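Local coordinates for polyketide synthase PksR (Bacillus subtilis, PDB 4U3V), which takes part in intermediate steps of the synthesis of the antibiotic bacillaene, this piece being its enoyl-isomerase domain, at residues Ser79-Ser85 and Pro124-Gln129. Sequence-based numbering, arbitrary orientation.
Sequences SKLSYIS and PAAIGQ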
# COMPACT_ATOMS: atom_id res chain seq x y z
N SER A 79 -12.88 -1.84 -1.07
CA SER A 79 -13.45 -1.05 0.05
C SER A 79 -13.19 -1.73 1.37
O SER A 79 -13.18 -2.97 1.45
CB SER A 79 -14.97 -0.88 -0.13
OG SER A 79 -15.28 -0.49 -1.46
N LYS A 80 -13.04 -0.93 2.43
CA LYS A 80 -13.04 -1.40 3.80
C LYS A 80 -11.97 -2.47 4.05
O LYS A 80 -12.20 -3.49 4.72
CB LYS A 80 -14.42 -1.89 4.26
CG LYS A 80 -15.52 -0.91 3.89
CD LYS A 80 -16.78 -1.15 4.69
CE LYS A 80 -17.79 -0.04 4.41
NZ LYS A 80 -19.15 -0.41 4.90
N LEU A 81 -10.79 -2.23 3.48
CA LEU A 81 -9.66 -3.17 3.65
C LEU A 81 -9.06 -2.96 5.04
O LEU A 81 -8.64 -1.83 5.42
CB LEU A 81 -8.63 -2.90 2.56
CG LEU A 81 -7.38 -3.76 2.57
CD1 LEU A 81 -7.77 -5.22 2.31
CD2 LEU A 81 -6.38 -3.21 1.53
N SER A 82 -9.07 -4.01 5.83
CA SER A 82 -8.66 -3.95 7.21
C SER A 82 -7.59 -5.02 7.45
O SER A 82 -7.73 -6.13 6.94
CB SER A 82 -9.90 -4.22 8.07
OG SER A 82 -9.55 -4.56 9.37
N TYR A 83 -6.51 -4.67 8.15
CA TYR A 83 -5.38 -5.57 8.39
C TYR A 83 -5.63 -6.24 9.73
O TYR A 83 -5.79 -5.56 10.76
CB TYR A 83 -4.02 -4.82 8.43
CG TYR A 83 -3.73 -4.02 7.15
CD1 TYR A 83 -4.37 -4.34 5.95
CD2 TYR A 83 -2.87 -2.93 7.17
CE1 TYR A 83 -4.16 -3.58 4.79
CE2 TYR A 83 -2.62 -2.20 6.02
CZ TYR A 83 -3.31 -2.47 4.87
OH TYR A 83 -3.07 -1.71 3.74
N ILE A 84 -5.74 -7.56 9.70
CA ILE A 84 -6.21 -8.30 10.87
C ILE A 84 -5.05 -8.68 11.78
O ILE A 84 -5.11 -8.50 13.01
CB ILE A 84 -7.01 -9.55 10.41
CG1 ILE A 84 -8.27 -9.11 9.70
CG2 ILE A 84 -7.35 -10.44 11.61
CD1 ILE A 84 -8.97 -7.96 10.40
N SER A 85 -4.00 -9.21 11.19
CA SER A 85 -2.94 -9.86 11.95
C SER A 85 -1.64 -9.70 11.17
O SER A 85 -1.61 -9.95 9.96
CB SER A 85 -3.28 -11.34 12.12
OG SER A 85 -2.12 -12.09 12.44
N PRO A 124 -6.81 -15.55 8.89
CA PRO A 124 -6.98 -14.28 8.17
C PRO A 124 -5.86 -13.23 8.43
O PRO A 124 -5.42 -13.02 9.59
CB PRO A 124 -8.37 -13.79 8.62
CG PRO A 124 -8.58 -14.44 9.95
CD PRO A 124 -7.90 -15.79 9.86
N ALA A 125 -5.30 -12.71 7.34
CA ALA A 125 -4.33 -11.63 7.41
C ALA A 125 -5.05 -10.29 7.19
O ALA A 125 -4.67 -9.27 7.80
CB ALA A 125 -3.26 -11.82 6.34
N ALA A 126 -6.00 -10.29 6.27
CA ALA A 126 -6.75 -9.04 5.90
C ALA A 126 -8.13 -9.36 5.38
O ALA A 126 -8.35 -10.44 4.87
CB ALA A 126 -5.97 -8.24 4.84
N ILE A 127 -9.04 -8.39 5.47
CA ILE A 127 -10.38 -8.57 4.95
C ILE A 127 -10.77 -7.27 4.29
O ILE A 127 -10.29 -6.21 4.69
CB ILE A 127 -11.37 -8.91 6.09
CG1 ILE A 127 -11.38 -7.80 7.15
CG2 ILE A 127 -11.00 -10.24 6.72
CD1 ILE A 127 -12.77 -7.35 7.59
N GLY A 128 -11.48 -7.39 3.18
CA GLY A 128 -12.05 -6.22 2.49
C GLY A 128 -13.24 -6.56 1.61
O GLY A 128 -13.81 -7.67 1.70
N GLN A 129 -13.56 -5.65 0.69
CA GLN A 129 -14.62 -5.86 -0.28
C GLN A 129 -14.12 -5.40 -1.62
O GLN A 129 -13.22 -4.56 -1.69
CB GLN A 129 -15.85 -5.04 0.11
CG GLN A 129 -16.49 -5.51 1.41
CD GLN A 129 -17.63 -4.61 1.85
OE1 GLN A 129 -18.17 -3.85 1.05
NE2 GLN A 129 -17.95 -4.65 3.13
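Ile84 leans over the backbone of 124-129 just where strand 79-83 gives out, and every carbon of its side chain has something to meet. Ile84 CB sits 3.5 Å from Ala125 O. Ile84 CG2 lies 3.8 Å from Pro124 O, while Ile84 CG1, anti to the carbonyl carbon (chi1 -66°), passes over Ala126, 4.1 Å from Ala126 CA. At the tip, Ile84 CD1 reaches Ile127 CG1 at 4.0 Å, the two isoleucines crossing at about a right angle. The backbone of Ile84 adds a bond: Ile84 N donates to Ala125 O over 2.8 Å, from above the carbonyl plane; Ser85 N adds a weak bond to the same oxygen.

Moving back along the strand, Ser82 and Ile127 form a hydrogen-bonded antiparallel pair. Ser82 N points almost straight down the carbonyl of Ile127, 2.8 Å from Ile127 O, and Ile127 N returns a bond to Ser82 O. Ser79 and Gln129 are the next such pair, one register step off: Lys80 and Leu81 both fall opposite Gly128, a beta bulge that Lys80 accommodates with a positive phi of 56°. Leu81 CD1 still comes back to Ile127 O at 3.6 Å. From the bulge, the extended side chain of Lys80 runs alongside that of Gln129, pointing the same way, with Lys80 CD 4.0 Å from Gln129 NE2.

On the face opposite that of Ser79, Ser82, Ile127 and Gln129, Tyr83 and Ala126 form a non-hydrogen-bonded pair and both meet Tyr58 of helix 56-69. Strand 75-83 also bonds to strand 230-239 through Lys80, Leu81 and Tyr83, while Ala125 and Ala126 share Ile112 in a classic bulge. These two antiparallel strands belong to the N-terminal hotdog, whose sheet curls around its long helix, and the link to 230-239 joins it to the C-terminal hotdog of this double-hotdog fold.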